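Local coordinates for protein BtGH115A (Bacteroides thetaiotaomicron, PDB 5BY3) that acts as a family GH115 4-O-methyl-alpha-glucuronidase with specificity for decorated arabinogalactans, at residues 400-405 / 504-509; 494-499 / 735-740; 170-175 / 614-619; 499-504 / 519-524. All coordinates share one frame; numbering follows the deposited sequence.

Contact 1 of 4, residues 400-405 / 504-509. With NI (nickel (II) ion), chain C.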
# COMPACT_ATOMS: atom_id res chain seq x y z
N PRO A 400 -16.67 0.70 6.08
CA PRO A 400 -17.34 0.88 7.40
C PRO A 400 -16.54 1.68 8.46
O PRO A 400 -17.12 2.13 9.45
CB PRO A 400 -17.52 -0.56 7.87
CG PRO A 400 -16.31 -1.26 7.29
CD PRO A 400 -16.12 -0.66 5.92
N HIS A 401 -15.22 1.86 8.29
CA HIS A 401 -14.44 2.69 9.26
C HIS A 401 -13.08 3.13 8.67
O HIS A 401 -12.44 2.34 8.02
CB HIS A 401 -14.25 1.92 10.59
CG HIS A 401 -13.82 2.79 11.72
ND1 HIS A 401 -12.56 3.35 11.78
CD2 HIS A 401 -14.49 3.25 12.80
CE1 HIS A 401 -12.48 4.12 12.85
NE2 HIS A 401 -13.64 4.07 13.50
N ASP A 402 -12.64 4.37 8.93
CA ASP A 402 -11.27 4.82 8.52
C ASP A 402 -10.19 3.96 9.19
O ASP A 402 -10.32 3.59 10.36
CB ASP A 402 -10.90 6.24 8.94
CG ASP A 402 -12.01 7.31 8.76
OD1 ASP A 402 -13.15 7.02 8.30
OD2 ASP A 402 -11.70 8.49 9.14
N HIS A 403 -9.14 3.63 8.41
CA HIS A 403 -7.87 3.27 8.99
C HIS A 403 -6.85 4.30 8.59
O HIS A 403 -6.26 4.22 7.50
CB HIS A 403 -7.44 1.84 8.64
CG HIS A 403 -7.61 1.45 7.19
ND1 HIS A 403 -8.84 1.25 6.61
CD2 HIS A 403 -6.68 1.19 6.23
CE1 HIS A 403 -8.67 0.87 5.35
NE2 HIS A 403 -7.37 0.87 5.08
N LEU A 404 -6.65 5.30 9.45
CA LEU A 404 -5.74 6.42 9.11
C LEU A 404 -4.64 6.69 10.11
O LEU A 404 -3.79 7.56 9.87
CB LEU A 404 -6.55 7.72 8.99
CG LEU A 404 -7.58 7.90 7.89
CD1 LEU A 404 -8.29 9.22 8.12
CD2 LEU A 404 -6.85 7.92 6.56
N TRP A 405 -4.67 5.99 11.25
CA TRP A 405 -3.70 6.33 12.27
C TRP A 405 -2.39 5.58 12.12
O TRP A 405 -1.33 6.20 11.89
CB TRP A 405 -4.32 6.18 13.62
CG TRP A 405 -3.40 6.30 14.78
CD1 TRP A 405 -2.34 7.17 14.95
CD2 TRP A 405 -3.50 5.55 15.99
NE1 TRP A 405 -1.78 6.98 16.19
CE2 TRP A 405 -2.48 6.01 16.85
CE3 TRP A 405 -4.35 4.53 16.43
CZ2 TRP A 405 -2.27 5.45 18.12
CZ3 TRP A 405 -4.16 3.98 17.69
CH2 TRP A 405 -3.11 4.43 18.51
N THR A 504 -17.28 0.54 16.10
CA THR A 504 -18.14 1.65 15.67
C THR A 504 -18.14 1.66 14.13
O THR A 504 -17.38 0.94 13.49
CB THR A 504 -17.61 3.02 16.17
OG1 THR A 504 -16.25 3.18 15.79
CG2 THR A 504 -17.70 3.18 17.68
N ARG A 505 -19.01 2.46 13.53
CA ARG A 505 -18.98 2.65 12.08
C ARG A 505 -18.95 4.12 11.71
O ARG A 505 -19.32 5.00 12.52
CB ARG A 505 -20.10 1.86 11.38
CG ARG A 505 -19.54 0.58 10.81
CD ARG A 505 -20.30 -0.66 11.17
NE ARG A 505 -21.44 -0.82 10.29
CZ ARG A 505 -21.98 -1.98 9.92
NH1 ARG A 505 -21.47 -3.14 10.33
NH2 ARG A 505 -23.03 -1.97 9.13
N GLU A 506 -18.45 4.37 10.51
CA GLU A 506 -18.44 5.69 9.89
C GLU A 506 -19.31 5.66 8.64
O GLU A 506 -19.58 4.58 8.10
CB GLU A 506 -17.01 6.12 9.56
CG GLU A 506 -16.29 6.75 10.73
CD GLU A 506 -16.97 8.02 11.28
OE1 GLU A 506 -17.28 8.96 10.53
OE2 GLU A 506 -17.18 8.09 12.50
N GLU A 507 -19.79 6.84 8.24
CA GLU A 507 -20.76 7.05 7.15
C GLU A 507 -22.07 6.26 7.21
O GLU A 507 -22.67 5.98 6.18
CB GLU A 507 -20.10 6.92 5.78
CG GLU A 507 -18.93 7.88 5.62
CD GLU A 507 -18.15 7.65 4.34
OE1 GLU A 507 -18.49 6.70 3.59
OE2 GLU A 507 -17.20 8.44 4.10
N GLU A 508 -22.53 5.95 8.42
CA GLU A 508 -23.76 5.16 8.57
C GLU A 508 -25.06 5.94 8.71
O GLU A 508 -26.14 5.31 8.70
CB GLU A 508 -23.66 4.21 9.76
CG GLU A 508 -22.94 2.91 9.52
CD GLU A 508 -23.63 1.97 8.56
OE1 GLU A 508 -24.86 2.04 8.38
OE2 GLU A 508 -22.92 1.15 7.98
N LYS A 509 -25.00 7.27 8.86
CA LYS A 509 -26.28 8.09 8.92
C LYS A 509 -27.21 7.78 10.14
O LYS A 509 -28.37 8.20 10.16
CB LYS A 509 -27.14 7.96 7.63
CG LYS A 509 -26.47 8.26 6.28
CD LYS A 509 -27.43 7.91 5.15
CE LYS A 509 -26.70 7.80 3.81
NZ LYS A 509 -27.31 6.78 2.91
NI NI C . -2.32 8.71 8.40
O HOH W 1 -15.10 5.55 15.55
O HOH W 2 -3.67 10.47 9.52
O HOH W 3 -0.35 7.87 7.06
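P400 and H401 meet R505 and E506 where two irregular loop segments pass almost at right angles (82°), joined directly by a hydrogen bond from E506 N to P400 O of 2.8 Å. It is nearly straight, 166° at the hydrogen, although the donor lies above the carbonyl plane rather than on a lone pair. R505 CA adds a CA-H...O contact to P400 O at 3.3 Å. P400, which follows a cis peptide bond, sets CB alongside R505 CG at 3.7 Å. Arginine suits this place because its aliphatic part packs on the proline while its bent chain carries the guanidinium to E730 and E734 of helix 730-738.

The H401 ring swings anti to its backbone nitrogen (chi1 -165°), and ND1 donates to D402 O at 2.7 Å, close to the ring plane, which fixes the ring's rotation. At the other edge NE2 meets a water at 2.9 Å; that water also lies 2.6 Å from T504 OG1 and so links the threonine hydroxyl to the imidazole, while OG1 itself sits near the ring plane at the CD2 edge. D402 OD1 packs 4.0 Å from the E506 CG methylene; the two carboxylates themselves stay apart, and R620 forms salt bridges with both and probably offsets their like charges; R514 also pairs with E506.

Segment 400-405 follows strand 388-393 of the parallel barrel, and L404 O, 2.4 Å from the nickel ion, joins D436 and waters in binding it: a beta-alpha loop of a TIM barrel carrying a metal site.

Contact 2 of 4, residues 494-499 / 735-740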
# COMPACT_ATOMS: atom_id res chain seq x y z
N HIS A 494 -4.77 -7.68 11.82
CA HIS A 494 -5.59 -8.33 10.80
C HIS A 494 -6.91 -8.77 11.44
O HIS A 494 -7.99 -8.65 10.85
CB HIS A 494 -4.81 -9.52 10.24
CG HIS A 494 -5.47 -10.24 9.10
ND1 HIS A 494 -5.37 -9.82 7.79
CD2 HIS A 494 -6.14 -11.42 9.06
CE1 HIS A 494 -6.00 -10.68 7.00
NE2 HIS A 494 -6.46 -11.67 7.74
N ILE A 495 -6.81 -9.27 12.65
CA ILE A 495 -7.97 -9.71 13.41
C ILE A 495 -8.89 -8.53 13.71
O ILE A 495 -10.10 -8.61 13.58
CB ILE A 495 -7.50 -10.47 14.66
CG1 ILE A 495 -6.92 -11.84 14.19
CG2 ILE A 495 -8.62 -10.67 15.68
CD1 ILE A 495 -6.25 -12.71 15.23
N ARG A 496 -8.28 -7.41 14.07
CA ARG A 496 -9.01 -6.19 14.29
C ARG A 496 -7.96 -5.12 14.45
O ARG A 496 -7.12 -5.18 15.34
CB ARG A 496 -9.85 -6.30 15.54
CG ARG A 496 -10.93 -5.24 15.56
CD ARG A 496 -12.24 -5.81 15.04
NE ARG A 496 -13.26 -4.75 15.00
CZ ARG A 496 -14.50 -4.91 14.53
NH1 ARG A 496 -14.89 -6.09 14.05
NH2 ARG A 496 -15.33 -3.87 14.52
N LYS A 497 -7.98 -4.18 13.51
CA LYS A 497 -7.12 -3.01 13.51
C LYS A 497 -7.35 -2.17 14.77
O LYS A 497 -8.44 -2.17 15.34
CB LYS A 497 -7.43 -2.17 12.29
CG LYS A 497 -6.94 -2.79 10.98
CD LYS A 497 -7.03 -1.85 9.78
CE LYS A 497 -5.90 -2.08 8.75
NZ LYS A 497 -5.97 -3.34 7.93
N PRO A 498 -6.31 -1.45 15.22
CA PRO A 498 -6.50 -0.50 16.33
C PRO A 498 -7.72 0.40 16.19
O PRO A 498 -8.52 0.48 17.12
CB PRO A 498 -5.23 0.33 16.28
CG PRO A 498 -4.21 -0.70 15.89
CD PRO A 498 -4.88 -1.56 14.86
N GLU A 499 -7.87 1.03 15.03
CA GLU A 499 -8.96 1.91 14.70
C GLU A 499 -10.32 1.24 14.70
O GLU A 499 -11.29 1.94 14.93
CB GLU A 499 -8.72 2.59 13.35
CG GLU A 499 -7.48 3.46 13.29
CD GLU A 499 -6.26 2.72 12.78
OE1 GLU A 499 -6.26 1.49 12.95
OE2 GLU A 499 -5.29 3.35 12.21
N ASN A 735 -17.25 -8.12 6.71
CA ASN A 735 -16.14 -8.87 6.16
C ASN A 735 -14.83 -8.09 6.37
O ASN A 735 -13.92 -8.60 6.95
CB ASN A 735 -16.35 -9.17 4.66
CG ASN A 735 -17.24 -10.42 4.38
OD1 ASN A 735 -17.82 -11.04 5.29
ND2 ASN A 735 -17.33 -10.77 3.09
N VAL A 736 -14.75 -6.85 5.90
CA VAL A 736 -13.47 -6.14 5.88
C VAL A 736 -12.97 -5.64 7.25
O VAL A 736 -11.79 -5.44 7.44
CB VAL A 736 -13.50 -4.96 4.88
CG1 VAL A 736 -13.68 -5.49 3.47
CG2 VAL A 736 -14.60 -3.96 5.24
N LEU A 737 -13.88 -5.44 8.21
CA LEU A 737 -13.50 -5.08 9.56
C LEU A 737 -12.75 -6.22 10.29
O LEU A 737 -11.82 -5.95 11.07
CB LEU A 737 -14.75 -4.69 10.39
CG LEU A 737 -15.37 -3.28 10.23
CD1 LEU A 737 -16.71 -3.10 10.98
CD2 LEU A 737 -14.44 -2.13 10.60
N ARG A 738 -13.16 -7.46 10.05
CA ARG A 738 -12.65 -8.63 10.75
C ARG A 738 -11.71 -9.47 9.87
O ARG A 738 -11.14 -10.46 10.32
CB ARG A 738 -13.81 -9.51 11.29
CG ARG A 738 -14.58 -10.21 10.20
CD ARG A 738 -15.90 -10.76 10.67
NE ARG A 738 -16.59 -11.15 9.48
CZ ARG A 738 -17.91 -11.26 9.34
NH1 ARG A 738 -18.74 -11.05 10.37
NH2 ARG A 738 -18.39 -11.60 8.15
N ASN A 739 -11.57 -9.05 8.61
CA ASN A 739 -10.86 -9.80 7.57
C ASN A 739 -11.23 -11.30 7.53
O ASN A 739 -10.37 -12.15 7.33
CB ASN A 739 -9.35 -9.58 7.69
CG ASN A 739 -8.95 -8.20 7.28
OD1 ASN A 739 -9.07 -7.79 6.11
ND2 ASN A 739 -8.50 -7.43 8.26
N GLN A 740 -12.50 -11.61 7.73
CA GLN A 740 -12.98 -12.95 7.38
C GLN A 740 -14.39 -12.88 6.85
O GLN A 740 -15.25 -12.19 7.46
CB GLN A 740 -13.00 -13.90 8.59
CG GLN A 740 -11.67 -14.22 9.22
CD GLN A 740 -11.78 -15.27 10.29
OE1 GLN A 740 -12.68 -15.23 11.12
NE2 GLN A 740 -10.87 -16.22 10.27
O HOH W 4 -8.27 -13.81 7.40
O HOH W 5 -9.15 -5.52 11.13
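N739 ND2 donates to H494 O at 2.9 Å, nearly straight (170°), on a lone pair in the carbonyl plane and with the oxygen close to the amide plane. The same asparagine side chain lies over the H494 imidazole. Its amide is almost parallel to the ring, and CB makes a CH-pi contact 3.7 Å from the centroid, over one face. With CG anti to the carbonyl carbon (chi1 -71°), the amide can stack and donate at once, while OD1 bonds to Y372. A water completes the pairing, 2.8 Å from H494 NE2 and donating to N739 O. Asparagine suits the backbone too, since it readily accepts the positive phi (46°) with which this residue leaves its helix.

A second water accepts from K497 N and donates to L737 O at 2.7 Å, serving a carbonyl at the helix end. Beyond it the R496 guanidinium lays one face over L737 CB, with NH2 3.9 Å from L737 CD1. NE of this arginine bonds to F500 O, which steadies the flat group against the leucine. R738 turns back on its own segment, where NE reaches Q740 O at 2.6 Å.

Thus the C-terminal ends of helix 476-495 and helix 730-738 meet, the latter followed, after the turn at N739 and Q740, by strand 741-748 of an antiparallel sheet, while P498 packs against helix 552-580.

Contact 3 of 4, residues 170-175 / 614-619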
# COMPACT_ATOMS: atom_id res chain seq x y z
N GLU A 170 -4.42 13.51 4.15
CA GLU A 170 -3.27 14.21 4.69
C GLU A 170 -3.61 15.30 5.72
O GLU A 170 -2.67 15.96 6.21
CB GLU A 170 -2.43 14.82 3.53
CG GLU A 170 -3.05 16.06 2.83
CD GLU A 170 -3.97 15.76 1.64
OE1 GLU A 170 -4.56 14.67 1.60
OE2 GLU A 170 -4.12 16.61 0.73
N ASP A 171 -4.90 15.48 6.04
CA ASP A 171 -5.37 16.62 6.87
C ASP A 171 -4.73 16.65 8.27
O ASP A 171 -4.73 17.72 8.88
CB ASP A 171 -6.90 16.63 7.13
CG ASP A 171 -7.77 16.55 5.86
OD1 ASP A 171 -7.42 15.87 4.88
OD2 ASP A 171 -8.87 17.15 5.89
N TRP A 172 -4.25 15.50 8.77
CA TRP A 172 -3.80 15.34 10.17
C TRP A 172 -2.35 14.88 10.30
O TRP A 172 -1.93 14.41 11.35
CB TRP A 172 -4.73 14.40 10.96
CG TRP A 172 -6.15 14.76 10.79
CD1 TRP A 172 -6.87 15.61 11.57
CD2 TRP A 172 -7.04 14.32 9.73
NE1 TRP A 172 -8.16 15.75 11.07
CE2 TRP A 172 -8.28 14.98 9.94
CE3 TRP A 172 -6.90 13.47 8.63
CZ2 TRP A 172 -9.39 14.80 9.08
CZ3 TRP A 172 -8.00 13.28 7.78
CH2 TRP A 172 -9.23 13.94 8.02
N GLY A 173 -1.56 15.06 9.26
CA GLY A 173 -0.18 14.60 9.28
C GLY A 173 0.72 15.28 8.27
O GLY A 173 1.40 16.25 8.59
N LEU A 174 0.73 14.77 7.04
CA LEU A 174 1.68 15.31 6.09
C LEU A 174 1.38 16.74 5.70
O LEU A 174 2.33 17.52 5.50
CB LEU A 174 1.89 14.40 4.88
CG LEU A 174 3.05 14.71 3.94
CD1 LEU A 174 3.53 13.46 3.24
CD2 LEU A 174 2.62 15.73 2.91
N MSE A 175 0.11 17.14 5.64
CA MSE A 175 -0.16 18.59 5.32
C MSE A 175 0.37 19.52 6.43
O MSE A 175 1.26 20.31 6.13
CB MSE A 175 -1.56 18.93 4.79
CG MSE A 175 -1.62 20.35 4.23
SE MSE A 175 -1.86 21.67 5.69
CE MSE A 175 -3.70 21.37 6.29
N MSE A 614 3.41 15.42 12.30
CA MSE A 614 3.23 14.26 11.43
C MSE A 614 2.33 13.21 12.03
O MSE A 614 1.74 12.44 11.29
CB MSE A 614 4.61 13.71 11.12
CG MSE A 614 4.69 12.49 10.20
SE MSE A 614 3.75 12.61 8.48
CE MSE A 614 5.31 12.97 7.38
N MSE A 615 2.20 13.17 13.37
CA MSE A 615 1.44 12.12 14.06
C MSE A 615 0.34 12.67 14.91
O MSE A 615 0.58 13.46 15.84
CB MSE A 615 2.29 11.22 14.92
CG MSE A 615 1.50 10.04 15.51
SE MSE A 615 0.73 8.88 14.11
CE MSE A 615 2.46 8.20 13.42
N ASP A 616 -0.87 12.21 14.60
CA ASP A 616 -2.06 12.67 15.29
C ASP A 616 -2.81 11.43 15.70
O ASP A 616 -3.25 10.66 14.84
CB ASP A 616 -2.90 13.55 14.35
CG ASP A 616 -4.13 14.12 15.00
OD1 ASP A 616 -4.60 13.55 16.01
OD2 ASP A 616 -4.67 15.14 14.50
N PHE A 617 -2.94 11.20 17.00
CA PHE A 617 -3.57 9.98 17.45
C PHE A 617 -5.12 10.03 17.42
O PHE A 617 -5.78 9.04 17.77
CB PHE A 617 -2.96 9.49 18.79
CG PHE A 617 -3.38 10.25 20.04
CD1 PHE A 617 -2.65 11.36 20.50
CD2 PHE A 617 -4.46 9.80 20.83
CE1 PHE A 617 -3.01 12.03 21.68
CE2 PHE A 617 -4.81 10.47 22.02
CZ PHE A 617 -4.09 11.59 22.44
N LYS A 618 -5.67 11.18 17.00
CA LYS A 618 -7.13 11.40 16.83
C LYS A 618 -7.51 11.85 15.41
O LYS A 618 -8.34 12.76 15.27
CB LYS A 618 -7.70 12.40 17.86
CG LYS A 618 -7.03 12.35 19.24
CD LYS A 618 -7.74 13.22 20.28
CE LYS A 618 -8.78 12.40 21.04
NZ LYS A 618 -9.40 13.23 22.09
N PRO A 619 -6.94 11.19 14.35
CA PRO A 619 -7.23 11.65 12.97
C PRO A 619 -8.72 11.68 12.69
O PRO A 619 -9.44 10.75 13.05
CB PRO A 619 -6.55 10.59 12.10
CG PRO A 619 -6.48 9.37 12.96
CD PRO A 619 -6.25 9.89 14.33
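W172 lies against D616 and P619, its indole placed by a chi1 of -49° that sets CG beside the backbone nitrogen and anti to the carbonyl carbon. One face receives P619, whose CA makes a CH-pi contact 4.2 Å from the centroid of the five-membered ring. The opposite face is covered by CB of D171, so the flat side chain is sandwiched between its chain neighbour and a proline distant in sequence. Tryptophan suits the slot because it offers two broad faces, and proline because its restrained backbone holds CA and the carbonyl carbon over one of them.

D616 comes in at the indole's edge. Its CG stands opposite the backbone nitrogen (chi1 -178°), bringing OD2 to 3.7 Å from W172 CD1, with the carboxylate steeply turned to the ring (73°). The course of the backbone itself sets D616 CB 3.3 Å from W172 O. The other oxygen, OD1, accepts from K618 N at 2.8 Å on its anti side, forming an Asx turn. With an alanine here, K618 N-H would probably be left without that acceptor, and the turn carrying P619 onto the indole would be less firmly set.

Segment 170-175 belongs to the loop that follows strand 162-166 of the TIM barrel and enters helix 174-182, with G173 at the N-cap. G173 CA passes 3.5 Å from M614 O, a close approach that glycine suits. L174 N bonds to D436, a nickel ligand. The selenomethionine M614 doubles back through bends at chi2 and chi3, putting SE 4.0 Å from L174 N and 4.4 Å from L174 CB.

Contact 4 of 4, residues 499-504 / 519-524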
# COMPACT_ATOMS: atom_id res chain seq x y z
N GLU A 499 -7.87 1.03 15.03
CA GLU A 499 -8.96 1.91 14.70
C GLU A 499 -10.32 1.24 14.70
O GLU A 499 -11.29 1.94 14.93
CB GLU A 499 -8.72 2.59 13.35
CG GLU A 499 -7.48 3.46 13.29
CD GLU A 499 -6.26 2.72 12.78
OE1 GLU A 499 -6.26 1.49 12.95
OE2 GLU A 499 -5.29 3.35 12.21
N PHE A 500 -10.41 -0.08 14.48
CA PHE A 500 -11.68 -0.85 14.58
C PHE A 500 -12.07 -1.38 16.00
O PHE A 500 -13.11 -2.06 16.16
CB PHE A 500 -11.76 -2.03 13.59
CG PHE A 500 -11.30 -1.73 12.18
CD1 PHE A 500 -11.24 -0.43 11.67
CD2 PHE A 500 -10.96 -2.81 11.33
CE1 PHE A 500 -10.77 -0.19 10.35
CE2 PHE A 500 -10.54 -2.59 10.00
CZ PHE A 500 -10.44 -1.28 9.51
N MSE A 501 -11.28 -1.08 17.02
CA MSE A 501 -11.45 -1.71 18.36
C MSE A 501 -12.61 -1.18 19.14
O MSE A 501 -12.96 -1.75 20.16
CB MSE A 501 -10.21 -1.59 19.25
CG MSE A 501 -9.09 -2.48 18.72
SE MSE A 501 -9.57 -4.38 18.81
CE MSE A 501 -9.99 -4.50 20.72
N GLY A 502 -13.20 -0.07 18.68
CA GLY A 502 -14.43 0.45 19.26
C GLY A 502 -15.69 -0.23 18.77
O GLY A 502 -16.78 -0.02 19.35
N ASN A 503 -15.58 -1.05 17.71
CA ASN A 503 -16.75 -1.65 17.05
C ASN A 503 -17.77 -0.55 16.66
O ASN A 503 -18.96 -0.67 16.92
CB ASN A 503 -17.40 -2.75 17.97
CG ASN A 503 -18.35 -3.70 17.21
OD1 ASN A 503 -18.30 -3.81 15.97
ND2 ASN A 503 -19.21 -4.39 17.96
N THR A 504 -17.28 0.54 16.10
CA THR A 504 -18.14 1.65 15.67
C THR A 504 -18.14 1.66 14.13
O THR A 504 -17.38 0.94 13.49
CB THR A 504 -17.61 3.02 16.17
OG1 THR A 504 -16.25 3.18 15.79
CG2 THR A 504 -17.70 3.18 17.68
N LEU A 519 -17.02 -5.70 21.48
CA LEU A 519 -16.69 -6.59 20.40
C LEU A 519 -17.30 -7.92 20.83
O LEU A 519 -17.38 -8.16 22.04
CB LEU A 519 -15.17 -6.68 20.24
CG LEU A 519 -14.60 -5.36 19.72
CD1 LEU A 519 -13.23 -5.15 20.28
CD2 LEU A 519 -14.56 -5.33 18.20
N PRO A 520 -17.76 -8.77 19.86
CA PRO A 520 -18.41 -10.03 20.31
C PRO A 520 -17.39 -11.11 20.72
O PRO A 520 -17.30 -12.19 20.08
CB PRO A 520 -19.25 -10.45 19.08
CG PRO A 520 -18.61 -9.77 17.88
CD PRO A 520 -17.80 -8.58 18.39
N TRP A 521 -16.60 -10.81 21.76
CA TRP A 521 -15.56 -11.73 22.23
C TRP A 521 -15.76 -12.06 23.72
O TRP A 521 -16.28 -11.25 24.47
CB TRP A 521 -14.16 -11.15 21.98
CG TRP A 521 -13.78 -10.74 20.57
CD1 TRP A 521 -14.37 -11.14 19.37
CD2 TRP A 521 -12.68 -9.89 20.20
NE1 TRP A 521 -13.71 -10.54 18.29
CE2 TRP A 521 -12.69 -9.77 18.78
CE3 TRP A 521 -11.71 -9.18 20.93
CZ2 TRP A 521 -11.76 -9.01 18.10
CZ3 TRP A 521 -10.82 -8.43 20.27
CH2 TRP A 521 -10.81 -8.35 18.86
N SER A 522 -15.35 -13.25 24.14
CA SER A 522 -15.46 -13.66 25.54
C SER A 522 -14.39 -13.01 26.41
O SER A 522 -13.37 -12.58 25.90
CB SER A 522 -15.24 -15.16 25.64
OG SER A 522 -13.88 -15.43 25.32
N GLU A 523 -14.62 -12.97 27.71
CA GLU A 523 -13.60 -12.59 28.69
C GLU A 523 -12.25 -13.27 28.48
O GLU A 523 -11.20 -12.61 28.47
CB GLU A 523 -14.09 -12.81 30.12
CG GLU A 523 -13.54 -11.72 31.03
CD GLU A 523 -13.73 -11.97 32.52
OE1 GLU A 523 -14.74 -12.60 32.89
OE2 GLU A 523 -12.88 -11.50 33.31
N ARG A 524 -12.30 -14.59 28.27
CA ARG A 524 -11.12 -15.40 27.99
C ARG A 524 -10.35 -14.88 26.75
O ARG A 524 -9.18 -14.51 26.87
CB ARG A 524 -11.50 -16.89 27.92
CG ARG A 524 -10.34 -17.84 27.63
CD ARG A 524 -10.88 -19.18 27.17
NE ARG A 524 -10.17 -19.70 25.99
CZ ARG A 524 -10.44 -19.42 24.71
NH1 ARG A 524 -11.42 -18.58 24.37
NH2 ARG A 524 -9.71 -19.97 23.74
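N503 and L519 bring the backbones of two tight turns together, their CA atoms 6.0 Å apart. F500 to N503 form a type I beta turn, closed by N503 N donating to F500 O at 3.1 Å, while P520 is the centre of an inverse gamma turn.

L519 fits between the turns by its two methyl branches. CD1 meets the selenomethionine M501, whose CE is tight at 3.3 Å, and CD2 rests 3.8 Å from N503 CB. M501 reaches across because its chain bends at chi2 and chi3, and its CE goes on to touch W521 CZ3 at 4.0 Å. A flexible, polarisable side chain suits this place: SE lies 5.2 Å from the centroid of the six-membered ring, in an oblique Met-aromatic contact. ND2 of N503 bonds to D518 O, just before L519, so the amide grips the same turn that its CB packs against. An alanine in place of L519 would remove both branches and would probably open a gap between M501 and N503, letting the selenomethyl end turn more freely.

The arrangement belongs to the loop between helices 476-495 and 523-543: its type I turn packs, through L519 and M501 and with the Met-aromatic contact as one component, against the lead-in to the N-cap S522.

How the contacts relate
Contacts 1, 2 and 4 converge on the loop after helix 476-495: E499 belongs to contacts 2 and 4, T504 to contacts 1 and 4. E499 OE2 reaches W405 N of contact 1 at 2.9 Å, probably as a hydrogen bond. R496 joins contact 2 to contact 4, its CG 3.6 Å from M501 SE; their centres are 10 Å apart. Contact 3 lies 22 Å, centre to centre, from contact 2, yet W405 bridges it to contact 1, with CD1 3.6 Å from M615 SE. Contacts 1 and 3 both adjoin the nickel: L404 O binds it, and L174 N bonds to its other protein ligand, D436. The side chain of P619 stays about 6 Å from the ion, that of F500 of contact 4 about 12 Å.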